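Local coordinates for diacylglycerol O-acyltransferase (Marinobacter hydrocarbonoclasticus, PDB 6CHJ), which probably transfers the acyl group of an acyl-CoA to a diacylglycerol, forming triacylglycerol and CoA, as a member of the wax ester synthase/diacylglycerol acyltransferase family, at residues B[410-415]-B[436-441]; B[268-273]-B[421-426]; B[7-12]-B[65-70]; B[202-207]-B[363-368]. All blocks are in the same frame, centred on the assembly; numbering follows the deposited sequence.

Contact 1. Residues B[410-415]-B[436-441]; sequences LNMTLT and QRMLDY
Met412, on strand 410-417, and Met438, near the N-terminal end of helix 437-453, are the residues whose backbones come nearest, and even there the two CA atoms are 10.7 Å apart. The gap is bridged by side chains alone, with no backbone or side-chain hydrogen bond from one segment to the other. Leu410 and Met412 are two residues apart on the strand, so both project from the sheet face that the helix covers, and Met438 comes from the helix to meet both. Its thioether reaches the pair with two successive atoms: SD of Met438 lies 4.1 Å from the CD2 branch of Leu410, while the methyl CE of Met438 meets CE of Met412 at 3.7 Å. The two methionine chains approach at about a right angle and touch methyl to methyl. A bend at the last torsion of Met438 (chi3 72°) turns CE aside from the line of the chain, leaving the sulfur beside the leucine. Leu410 has CG opposite its backbone N (chi1 -179°), which carries the branched end of the chain toward the helix, its CD2 nearest the sulfur. The surroundings are equally apolar: Met438 also rests on Leu425 of the adjacent strand, and helix 262-280 adds Ala273 against Met438 and Leu274 against Leu410. The sheet therefore meets two helices here, in the layered alpha/beta build of a CoA-dependent acyltransferase domain. All three touching side chains are buried, and the attraction is dispersion between methyls and a polarisable sulfur, which fixes no direction and depends on close fit of shapes.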
loop_
_atom_site.group_PDB
_atom_site.type_symbol
_atom_site.label_atom_id
_atom_site.label_comp_id
_atom_site.label_asym_id
_atom_site.label_seq_id
_atom_site.Cartn_x
_atom_site.Cartn_y
_atom_site.Cartn_z
ATOM N N LEU B 410 11.010 14.913 6.622
ATOM C CA LEU B 410 12.187 14.444 5.901
ATOM C C LEU B 410 13.091 13.647 6.827
ATOM O O LEU B 410 13.377 14.074 7.951
ATOM C CB LEU B 410 12.966 15.616 5.299
ATOM C CG LEU B 410 14.235 15.339 4.472
ATOM C CD1 LEU B 410 13.984 14.502 3.210
ATOM C CD2 LEU B 410 14.891 16.645 4.075
ATOM N N ASN B 411 13.535 12.486 6.360
ATOM C CA ASN B 411 14.490 11.678 7.098
ATOM C C ASN B 411 15.640 11.330 6.161
ATOM O O ASN B 411 15.430 10.699 5.116
ATOM C CB ASN B 411 13.830 10.420 7.659
ATOM C CG ASN B 411 14.715 9.710 8.650
ATOM O OD1 ASN B 411 15.848 9.362 8.339
ATOM N ND2 ASN B 411 14.217 9.516 9.864
ATOM N N MET B 412 16.842 11.762 6.522
ATOM C CA MET B 412 18.025 11.540 5.708
ATOM C C MET B 412 18.805 10.397 6.324
ATOM O O MET B 412 19.210 10.476 7.490
ATOM C CB MET B 412 18.887 12.795 5.623
ATOM C CG MET B 412 18.201 13.997 4.965
ATOM S SD MET B 412 19.240 15.485 4.980
ATOM C CE MET B 412 19.886 15.531 3.318
ATOM N N THR B 413 19.000 9.329 5.562
ATOM C CA THR B 413 19.714 8.184 6.095
ATOM C C THR B 413 20.867 7.807 5.188
ATOM O O THR B 413 20.738 7.778 3.958
ATOM C CB THR B 413 18.801 7.007 6.292
ATOM O OG1 THR B 413 17.887 6.944 5.185
ATOM C CG2 THR B 413 18.028 7.171 7.588
ATOM N N LEU B 414 21.988 7.502 5.823
ATOM C CA LEU B 414 23.270 7.354 5.161
ATOM C C LEU B 414 23.933 6.059 5.572
ATOM O O LEU B 414 23.789 5.589 6.705
ATOM C CB LEU B 414 24.186 8.495 5.491
ATOM C CG LEU B 414 23.634 9.665 4.725
ATOM C CD1 LEU B 414 22.962 10.648 5.619
ATOM C CD2 LEU B 414 24.782 10.254 4.022
ATOM N N THR B 415 24.674 5.504 4.625
ATOM C CA THR B 415 25.427 4.285 4.842
ATOM C C THR B 415 26.573 4.298 3.848
ATOM O O THR B 415 26.620 5.129 2.931
ATOM C CB THR B 415 24.546 3.029 4.687
ATOM O OG1 THR B 415 25.306 1.859 5.022
ATOM C CG2 THR B 415 24.060 2.896 3.277
ATOM N N GLN B 436 13.416 15.005 -5.130
ATOM C CA GLN B 436 14.522 14.390 -5.861
ATOM C C GLN B 436 15.595 15.420 -6.202
ATOM O O GLN B 436 16.767 15.066 -6.381
ATOM C CB GLN B 436 14.010 13.695 -7.137
ATOM C CG GLN B 436 14.163 12.149 -7.111
ATOM C CD GLN B 436 13.764 11.432 -8.438
ATOM O OE1 GLN B 436 12.574 11.234 -8.719
ATOM N NE2 GLN B 436 14.768 11.027 -9.233
ATOM N N ARG B 437 15.225 16.696 -6.281
ATOM C CA ARG B 437 16.215 17.704 -6.624
ATOM C C ARG B 437 17.293 17.824 -5.557
ATOM O O ARG B 437 18.387 18.324 -5.849
ATOM C CB ARG B 437 15.530 19.045 -6.856
ATOM C CG ARG B 437 15.473 19.428 -8.305
ATOM C CD ARG B 437 14.585 20.617 -8.515
ATOM N NE ARG B 437 13.392 20.231 -9.257
ATOM C CZ ARG B 437 12.307 20.989 -9.389
ATOM N NH1 ARG B 437 12.257 22.194 -8.823
ATOM N NH2 ARG B 437 11.270 20.534 -10.092
ATOM N N MET B 438 17.024 17.344 -4.338
ATOM C CA MET B 438 18.038 17.378 -3.291
ATOM C C MET B 438 19.250 16.515 -3.617
ATOM O O MET B 438 20.313 16.726 -3.020
ATOM C CB MET B 438 17.435 16.952 -1.951
ATOM C CG MET B 438 16.760 18.105 -1.236
ATOM S SD MET B 438 16.545 17.764 0.501
ATOM C CE MET B 438 18.233 17.911 1.034
ATOM N N LEU B 439 19.112 15.545 -4.524
ATOM C CA LEU B 439 20.272 14.799 -5.012
ATOM C C LEU B 439 21.244 15.716 -5.751
ATOM O O LEU B 439 22.461 15.637 -5.555
ATOM C CB LEU B 439 19.818 13.663 -5.931
ATOM C CG LEU B 439 18.953 12.584 -5.291
ATOM C CD1 LEU B 439 18.720 11.425 -6.266
ATOM C CD2 LEU B 439 19.615 12.115 -3.994
ATOM N N ASP B 440 20.725 16.580 -6.621
ATOM C CA ASP B 440 21.589 17.546 -7.283
ATOM C C ASP B 440 22.116 18.567 -6.291
ATOM O O ASP B 440 23.254 19.024 -6.428
ATOM C CB ASP B 440 20.838 18.257 -8.407
ATOM C CG ASP B 440 20.131 17.297 -9.332
ATOM O OD1 ASP B 440 20.809 16.430 -9.929
ATOM O OD2 ASP B 440 18.892 17.405 -9.450
ATOM N N TYR B 441 21.324 18.898 -5.265
ATOM C CA TYR B 441 21.768 19.874 -4.275
ATOM C C TYR B 441 22.860 19.297 -3.383
ATOM O O TYR B 441 23.784 20.019 -2.984
ATOM C CB TYR B 441 20.585 20.364 -3.441
ATOM C CG TYR B 441 19.467 21.008 -4.247
ATOM C CD1 TYR B 441 19.681 21.446 -5.553
ATOM C CD2 TYR B 441 18.196 21.187 -3.690
ATOM C CE1 TYR B 441 18.669 22.039 -6.287
ATOM C CE2 TYR B 441 17.174 21.781 -4.421
ATOM C CZ TYR B 441 17.420 22.199 -5.727
ATOM O OH TYR B 441 16.416 22.779 -6.466
#

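Contact 2. Residues B[268-273]-B[421-426]; sequences AMCAAA and VEFGLI
Phe423 of strand 420-428 meets two sulfur side chains from helix 262-280, a Met-aromatic contact and a cysteine sulfur-aromatic contact where the helix packs on the sheet of an alpha/beta domain. The methyl of Met269 makes the closest approach, CE lying 3.6 Å from CZ of Phe423. It comes in obliquely, and SD of Met269 stands 5.3 Å from the ring centroid, 63° off the ring normal. Cys270 sits instead at the ring edge near the ring plane, with SG 5.0 Å from the centroid. The two sulfur residues are consecutive in the helix and reach neighbouring atoms of the ring, CZ and CE2 for Met269 and CE1 for Cys270. Phe423 holds CG opposite its carbonyl carbon (chi1 -80°), extending the ring from the strand to the helix across a CA separation of 9.5 Å from Cys270. Further out, Trp246 of strand 239-247 makes an edge-to-face stack with Phe423 and also touches Met269, while Leu414 and Leu442 add apolar contacts to the phenyl ring. Backbone hydrogen bonds with Gln244 on the neighbouring strand fix the base of the side chain. Without the ring, as with an alanine here, the Met269 methyl and the Cys270 sulfur would probably lose their aromatic partner and a gap would open between helix and sheet. On the ring, the atom nearest Cys270 is CE1 of Phe423, 3.7 Å from SG.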
loop_
_atom_site.group_PDB
_atom_site.type_symbol
_atom_site.label_atom_id
_atom_site.label_comp_id
_atom_site.label_asym_id
_atom_site.label_seq_id
_atom_site.Cartn_x
_atom_site.Cartn_y
_atom_site.Cartn_z
ATOM N N ALA B 268 27.970 18.166 5.946
ATOM C CA ALA B 268 27.986 19.415 5.192
ATOM C C ALA B 268 27.231 19.282 3.876
ATOM O O ALA B 268 26.526 20.209 3.460
ATOM C CB ALA B 268 29.437 19.842 4.931
ATOM N N MET B 269 27.393 18.152 3.185
ATOM C CA MET B 269 26.594 17.927 1.982
ATOM C C MET B 269 25.105 18.017 2.293
ATOM O O MET B 269 24.356 18.658 1.546
ATOM C CB MET B 269 26.929 16.582 1.352
ATOM C CG MET B 269 28.220 16.597 0.531
ATOM S SD MET B 269 28.737 14.906 0.215
ATOM C CE MET B 269 27.425 14.347 -0.888
ATOM N N CYS B 270 24.671 17.428 3.423
ATOM C CA CYS B 270 23.268 17.551 3.830
ATOM C C CYS B 270 22.905 19.000 4.152
ATOM O O CYS B 270 21.872 19.503 3.689
ATOM C CB CYS B 270 22.962 16.640 5.023
ATOM S SG CYS B 270 23.232 14.839 4.710
ATOM N N ALA B 271 23.736 19.691 4.948
ATOM C CA ALA B 271 23.498 21.114 5.226
ATOM C C ALA B 271 23.360 21.937 3.942
ATOM O O ALA B 271 22.428 22.739 3.804
ATOM C CB ALA B 271 24.625 21.682 6.085
ATOM N N ALA B 272 24.284 21.759 2.992
ATOM C CA ALA B 272 24.202 22.500 1.730
ATOM C C ALA B 272 22.916 22.165 0.980
ATOM O O ALA B 272 22.151 23.066 0.608
ATOM C CB ALA B 272 25.426 22.210 0.851
ATOM N N ALA B 273 22.647 20.867 0.774
ATOM C CA ALA B 273 21.434 20.458 0.062
ATOM C C ALA B 273 20.186 21.028 0.723
ATOM O O ALA B 273 19.291 21.544 0.038
ATOM C CB ALA B 273 21.349 18.931 -0.027
ATOM N N VAL B 421 29.590 6.275 -0.611
ATOM C CA VAL B 421 28.703 6.649 0.487
ATOM C C VAL B 421 27.297 6.779 -0.091
ATOM O O VAL B 421 27.108 7.375 -1.162
ATOM C CB VAL B 421 29.175 7.948 1.185
ATOM C CG1 VAL B 421 28.057 8.613 1.958
ATOM C CG2 VAL B 421 30.322 7.636 2.138
ATOM N N GLU B 422 26.321 6.198 0.600
ATOM C CA GLU B 422 24.979 6.014 0.056
ATOM C C GLU B 422 23.993 6.921 0.779
ATOM O O GLU B 422 23.919 6.897 2.016
ATOM C CB GLU B 422 24.552 4.555 0.210
ATOM C CG GLU B 422 25.665 3.583 -0.145
ATOM C CD GLU B 422 25.732 3.365 -1.632
ATOM O OE1 GLU B 422 26.029 4.341 -2.351
ATOM O OE2 GLU B 422 25.483 2.234 -2.087
ATOM N N PHE B 423 23.247 7.716 0.014
ATOM C CA PHE B 423 22.285 8.658 0.575
ATOM C C PHE B 423 20.878 8.140 0.324
ATOM O O PHE B 423 20.494 7.943 -0.833
ATOM C CB PHE B 423 22.426 10.052 -0.039
ATOM C CG PHE B 423 23.542 10.876 0.539
ATOM C CD1 PHE B 423 23.263 11.993 1.320
ATOM C CD2 PHE B 423 24.873 10.559 0.269
ATOM C CE1 PHE B 423 24.292 12.787 1.833
ATOM C CE2 PHE B 423 25.912 11.346 0.779
ATOM C CZ PHE B 423 25.620 12.459 1.551
ATOM N N GLY B 424 20.109 7.942 1.402
ATOM C CA GLY B 424 18.687 7.686 1.277
ATOM C C GLY B 424 17.839 8.784 1.895
ATOM O O GLY B 424 17.812 8.935 3.121
ATOM N N LEU B 425 17.140 9.550 1.057
ATOM C CA LEU B 425 16.247 10.618 1.481
ATOM C C LEU B 425 14.805 10.159 1.271
ATOM O O LEU B 425 14.393 9.906 0.132
ATOM C CB LEU B 425 16.515 11.897 0.689
ATOM C CG LEU B 425 17.988 12.314 0.506
ATOM C CD1 LEU B 425 18.093 13.692 -0.098
ATOM C CD2 LEU B 425 18.752 12.270 1.805
ATOM N N ILE B 426 14.039 10.053 2.361
ATOM C CA ILE B 426 12.621 9.694 2.306
ATOM C C ILE B 426 11.810 10.851 2.884
ATOM O O ILE B 426 12.147 11.388 3.947
ATOM C CB ILE B 426 12.328 8.377 3.050
ATOM C CG1 ILE B 426 10.883 7.936 2.814
ATOM C CG2 ILE B 426 12.664 8.481 4.535
ATOM C CD1 ILE B 426 10.686 7.205 1.521
#

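Contact 3. Residues B[7-12]-B[65-70]; sequences TDQLFL and LGQPVW
Gln67 OE1 receives a weak hydrogen bond from Gln196 NE2 and has a second amide nitrogen nearby, NE2 of Gln9 at 3.7 Å, too far for a hydrogen bond. The two glutamine side chains approach at about a right angle, with amide planes 59° apart. Gln9 belongs to helix 6-13, Gln67 to strand 67-72 of a two-stranded antiparallel hairpin; the segment axes run at 106° and come within 10.1 Å. The firmer touch is with Pro68, whose CG lies 3.5 Å from OE1 and 3.6 Å from CD of Gln9. CG of Gln9 is opposite the backbone N (chi1 -166°) and the chain is extended beyond it, sending the amide outward to the proline. Shortening the chain to an alanine here is likely to strip Pro68 CG of its amide neighbour and leave a gap beside the Gln67 amide. Two residues along the strand from Pro68, Trp70 receives Asp8: OD2 stands at the edge of the indole near its plane, 4.2 Å from NE1, again beyond bonding range. The helix is fixed from its other sides: Asp8 O accepts from Ser137 OG, and Phe11 stacks on His136. His136 and Ser137 both lie within the HHxxxDG motif of this family. Helix and hairpin are thus held by van der Waals contact and loose polar proximity, consistent with a partly buried interface that relies little on bond direction.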
loop_
_atom_site.group_PDB
_atom_site.type_symbol
_atom_site.label_atom_id
_atom_site.label_comp_id
_atom_site.label_asym_id
_atom_site.label_seq_id
_atom_site.Cartn_x
_atom_site.Cartn_y
_atom_site.Cartn_z
ATOM N N THR B 7 9.966 -0.973 23.532
ATOM C CA THR B 7 10.257 -0.141 22.368
ATOM C C THR B 7 9.497 -0.634 21.138
ATOM O O THR B 7 8.977 0.177 20.359
ATOM C CB THR B 7 11.762 -0.092 22.090
ATOM O OG1 THR B 7 12.126 -1.180 21.232
ATOM C CG2 THR B 7 12.557 -0.179 23.382
ATOM N N ASP B 8 9.414 -1.958 20.949
ATOM C CA ASP B 8 8.600 -2.510 19.869
ATOM C C ASP B 8 7.147 -2.066 19.982
ATOM O O ASP B 8 6.510 -1.733 18.977
ATOM C CB ASP B 8 8.672 -4.032 19.872
ATOM C CG ASP B 8 10.080 -4.552 19.703
ATOM O OD1 ASP B 8 11.004 -3.719 19.544
ATOM O OD2 ASP B 8 10.258 -5.792 19.733
ATOM N N GLN B 9 6.596 -2.078 21.195
ATOM C CA GLN B 9 5.221 -1.629 21.382
ATOM C C GLN B 9 5.043 -0.180 20.939
ATOM O O GLN B 9 3.971 0.205 20.462
ATOM C CB GLN B 9 4.838 -1.804 22.849
ATOM C CG GLN B 9 3.367 -1.693 23.172
ATOM C CD GLN B 9 3.001 -2.536 24.381
ATOM O OE1 GLN B 9 3.766 -3.421 24.783
ATOM N NE2 GLN B 9 1.839 -2.262 24.972
ATOM N N LEU B 10 6.093 0.627 21.060
ATOM C CA LEU B 10 5.985 2.049 20.755
ATOM C C LEU B 10 5.802 2.291 19.259
ATOM O O LEU B 10 4.983 3.128 18.862
ATOM C CB LEU B 10 7.225 2.782 21.287
ATOM C CG LEU B 10 7.341 4.308 21.285
ATOM C CD1 LEU B 10 7.678 4.761 19.873
ATOM C CD2 LEU B 10 6.099 5.017 21.831
ATOM N N PHE B 11 6.553 1.570 18.418
ATOM C CA PHE B 11 6.432 1.735 16.969
ATOM C C PHE B 11 5.069 1.279 16.467
ATOM O O PHE B 11 4.555 1.818 15.476
ATOM C CB PHE B 11 7.551 0.969 16.252
ATOM C CG PHE B 11 8.919 1.597 16.425
ATOM C CD1 PHE B 11 9.314 2.658 15.629
ATOM C CD2 PHE B 11 9.802 1.137 17.395
ATOM C CE1 PHE B 11 10.554 3.252 15.785
ATOM C CE2 PHE B 11 11.054 1.732 17.557
ATOM C CZ PHE B 11 11.424 2.793 16.750
ATOM N N LEU B 12 4.472 0.284 17.125
ATOM C CA LEU B 12 3.099 -0.065 16.804
ATOM C C LEU B 12 2.176 1.079 17.169
ATOM O O LEU B 12 1.263 1.428 16.411
ATOM C CB LEU B 12 2.695 -1.339 17.547
ATOM C CG LEU B 12 3.228 -2.659 17.000
ATOM C CD1 LEU B 12 2.820 -3.791 17.909
ATOM C CD2 LEU B 12 2.687 -2.871 15.605
ATOM N N LEU B 65 -4.898 -11.565 25.812
ATOM C CA LEU B 65 -5.895 -10.725 26.474
ATOM C C LEU B 65 -5.689 -9.252 26.129
ATOM O O LEU B 65 -6.407 -8.701 25.284
ATOM C CB LEU B 65 -5.874 -10.937 27.995
ATOM C CG LEU B 65 -7.179 -10.655 28.752
ATOM C CD1 LEU B 65 -8.115 -11.861 28.711
ATOM C CD2 LEU B 65 -6.897 -10.220 30.193
ATOM N N GLY B 66 -4.717 -8.602 26.767
ATOM C CA GLY B 66 -4.476 -7.202 26.479
ATOM C C GLY B 66 -3.098 -6.873 25.940
ATOM O O GLY B 66 -2.897 -5.796 25.367
ATOM N N GLN B 67 -2.141 -7.792 26.096
ATOM C CA GLN B 67 -0.743 -7.460 25.861
ATOM C C GLN B 67 -0.211 -8.079 24.572
ATOM O O GLN B 67 -0.447 -9.267 24.305
ATOM C CB GLN B 67 0.107 -7.908 27.058
ATOM C CG GLN B 67 1.171 -6.890 27.493
ATOM C CD GLN B 67 0.624 -5.479 27.788
ATOM O OE1 GLN B 67 1.373 -4.497 27.891
ATOM N NE2 GLN B 67 -0.696 -5.384 27.931
ATOM N N PRO B 68 0.520 -7.309 23.764
ATOM C CA PRO B 68 0.966 -7.806 22.457
ATOM C C PRO B 68 2.147 -8.755 22.570
ATOM O O PRO B 68 3.104 -8.512 23.310
ATOM C CB PRO B 68 1.364 -6.521 21.718
ATOM C CG PRO B 68 1.806 -5.594 22.812
ATOM C CD PRO B 68 0.903 -5.903 23.989
ATOM N N VAL B 69 2.077 -9.848 21.808
ATOM C CA VAL B 69 3.117 -10.869 21.793
ATOM C C VAL B 69 3.349 -11.323 20.362
ATOM O O VAL B 69 2.464 -11.228 19.507
ATOM C CB VAL B 69 2.760 -12.084 22.677
ATOM C CG1 VAL B 69 2.532 -11.653 24.110
ATOM C CG2 VAL B 69 1.533 -12.804 22.128
ATOM N N TRP B 70 4.557 -11.810 20.107
ATOM C CA TRP B 70 4.847 -12.505 18.868
ATOM C C TRP B 70 4.419 -13.962 18.984
ATOM O O TRP B 70 4.377 -14.529 20.079
ATOM C CB TRP B 70 6.338 -12.444 18.544
ATOM C CG TRP B 70 6.909 -11.077 18.325
ATOM C CD1 TRP B 70 8.009 -10.549 18.935
ATOM C CD2 TRP B 70 6.439 -10.074 17.411
ATOM N NE1 TRP B 70 8.254 -9.282 18.464
ATOM C CE2 TRP B 70 7.306 -8.967 17.526
ATOM C CE3 TRP B 70 5.370 -10.000 16.513
ATOM C CZ2 TRP B 70 7.132 -7.801 16.782
ATOM C CZ3 TRP B 70 5.199 -8.845 15.778
ATOM C CH2 TRP B 70 6.075 -7.756 15.920
#

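Contact 4. Residues B[202-207]-B[363-368]; sequences TVAKEL and LLTGLA
Leu207 and Leu364 carry this contact together with Ala204 and Thr365, so no aromatic ring, amide or other flat group has a face or edge in it. Helix 200-212 supplies Ala204 and Leu207; the C-terminal end of helix 345-365 supplies the other two. The backbones are nearest at Ala204 and Leu364, whose CA atoms are 7.4 Å apart, a spacing that the small alanine permits. The leucines approach at about a right angle and touch through one branch each, CD1 of Leu207 being 3.8 Å from CD1 of Leu364. Beside them, Ala204 CB faces the methyl CG2 of Thr365 at 3.8 Å. With OG1 of Thr365 between the backbone N and the carbonyl carbon (chi1 76°), its methyl is turned to the opposing helix while the hydroxyl stays with its own chain. OG1 of Thr365 accepts from Leu367 N at 3.1 Å with an N-H...O angle of 151°, forming an ST turn, and bonds also to Phe361 O one turn back. Gly366, at positive phi, lies inside this turn and takes the chain out of the helix. Around the pair, Trp13 of helix 6-13 touches Val203 and Leu364, and Phe361 touches Ala204. The contact joins a helix of the acyltransferase catalytic domain to one of the WS/DGAT C-terminal domain. The threonine hydroxyl is satisfied by its own helix end, so what passes between the two helices is apolar, methyl against methyl, at a partly buried interface.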
loop_
_atom_site.group_PDB
_atom_site.type_symbol
_atom_site.label_atom_id
_atom_site.label_comp_id
_atom_site.label_asym_id
_atom_site.label_seq_id
_atom_site.Cartn_x
_atom_site.Cartn_y
_atom_site.Cartn_z
ATOM N N THR B 202 -3.042 10.981 27.617
ATOM C CA THR B 202 -2.526 10.327 28.820
ATOM C C THR B 202 -1.002 10.260 28.808
ATOM O O THR B 202 -0.341 10.670 29.770
ATOM C CB THR B 202 -3.121 8.925 28.965
ATOM O OG1 THR B 202 -4.466 9.027 29.443
ATOM C CG2 THR B 202 -2.292 8.092 29.943
ATOM N N VAL B 203 -0.421 9.730 27.732
ATOM C CA VAL B 203 1.033 9.627 27.703
ATOM C C VAL B 203 1.670 10.996 27.462
ATOM O O VAL B 203 2.799 11.245 27.903
ATOM C CB VAL B 203 1.452 8.579 26.659
ATOM C CG1 VAL B 203 0.694 8.836 25.409
ATOM C CG2 VAL B 203 2.961 8.608 26.405
ATOM N N ALA B 204 0.963 11.919 26.799
ATOM C CA ALA B 204 1.509 13.269 26.688
ATOM C C ALA B 204 1.548 13.952 28.046
ATOM O O ALA B 204 2.458 14.740 28.324
ATOM C CB ALA B 204 0.704 14.113 25.698
ATOM N N LYS B 205 0.586 13.646 28.913
ATOM C CA LYS B 205 0.599 14.273 30.224
ATOM C C LYS B 205 1.698 13.685 31.104
ATOM O O LYS B 205 2.386 14.428 31.816
ATOM C CB LYS B 205 -0.788 14.175 30.850
ATOM C CG LYS B 205 -1.597 15.418 30.538
ATOM C CD LYS B 205 -3.070 15.174 30.457
ATOM C CE LYS B 205 -3.795 16.454 30.057
ATOM N NZ LYS B 205 -5.272 16.244 30.040
ATOM N N GLU B 206 1.938 12.372 31.017
ATOM C CA GLU B 206 3.123 11.811 31.664
ATOM C C GLU B 206 4.412 12.450 31.152
ATOM O O GLU B 206 5.423 12.464 31.870
ATOM C CB GLU B 206 3.173 10.298 31.458
ATOM C CG GLU B 206 4.021 9.574 32.495
ATOM C CD GLU B 206 3.740 10.057 33.910
ATOM O OE1 GLU B 206 2.688 9.691 34.485
ATOM O OE2 GLU B 206 4.575 10.824 34.440
ATOM N N LEU B 207 4.401 12.988 29.930
ATOM C CA LEU B 207 5.583 13.683 29.441
ATOM C C LEU B 207 5.723 15.056 30.093
ATOM O O LEU B 207 6.830 15.449 30.476
ATOM C CB LEU B 207 5.535 13.792 27.912
ATOM C CG LEU B 207 6.204 12.644 27.149
ATOM C CD1 LEU B 207 5.802 12.651 25.663
ATOM C CD2 LEU B 207 7.729 12.679 27.319
ATOM N N LEU B 363 6.468 16.301 18.976
ATOM C CA LEU B 363 6.191 15.338 17.902
ATOM C C LEU B 363 4.810 14.707 18.060
ATOM O O LEU B 363 4.010 14.697 17.116
ATOM C CB LEU B 363 7.264 14.247 17.874
ATOM C CG LEU B 363 8.581 14.862 17.406
ATOM C CD1 LEU B 363 9.765 13.966 17.679
ATOM C CD2 LEU B 363 8.473 15.203 15.926
ATOM N N LEU B 364 4.507 14.229 19.277
ATOM C CA LEU B 364 3.257 13.524 19.533
ATOM C C LEU B 364 2.045 14.440 19.420
ATOM O O LEU B 364 0.956 13.991 19.032
ATOM C CB LEU B 364 3.299 12.889 20.926
ATOM C CG LEU B 364 4.033 11.549 21.035
ATOM C CD1 LEU B 364 4.293 11.197 22.497
ATOM C CD2 LEU B 364 3.246 10.428 20.330
ATOM N N THR B 365 2.192 15.712 19.782
ATOM C CA THR B 365 1.007 16.545 19.942
ATOM C C THR B 365 0.939 17.745 19.017
ATOM O O THR B 365 -0.174 18.193 18.712
ATOM C CB THR B 365 0.872 17.037 21.393
ATOM O OG1 THR B 365 1.808 18.100 21.642
ATOM C CG2 THR B 365 1.066 15.877 22.395
ATOM N N GLY B 366 2.076 18.266 18.543
ATOM C CA GLY B 366 2.052 19.501 17.786
ATOM C C GLY B 366 1.637 20.713 18.598
ATOM O O GLY B 366 1.275 21.738 18.014
ATOM N N LEU B 367 1.686 20.634 19.934
ATOM C CA LEU B 367 1.247 21.721 20.808
ATOM C C LEU B 367 2.392 22.488 21.456
ATOM O O LEU B 367 2.137 23.284 22.366
ATOM C CB LEU B 367 0.324 21.187 21.905
ATOM C CG LEU B 367 -1.025 20.724 21.378
ATOM C CD1 LEU B 367 -1.938 20.323 22.533
ATOM C CD2 LEU B 367 -1.630 21.833 20.526
ATOM N N ALA B 368 3.647 22.273 21.011
ATOM C CA ALA B 368 4.813 22.921 21.601
ATOM C C ALA B 368 5.902 23.250 20.558
ATOM O O ALA B 368 7.047 22.781 20.673
ATOM C CB ALA B 368 5.358 22.026 22.724
#

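Overall arrangement
Contacts 1 and 2 form one continuous buried region: their centres are 4 Å apart, strands 410-417 and 420-428 are neighbours in one sheet, and Leu414 packs on Phe423 while Met438 packs on Ala273. Away from this core, contact 3 lies 32 to 33 Å and contact 4 29 to 30 Å from these two, centre to centre. Contacts 3 and 4 are about 20 Å apart between centres and do not touch, their nearest atoms being about 6 Å apart, but helix 6-13 serves both, through its contact 3 residues and through Trp13 against contact 4. The same helix packs on His136 and Ser137 of the HHxxxDG motif, the probable active-site signature of this family.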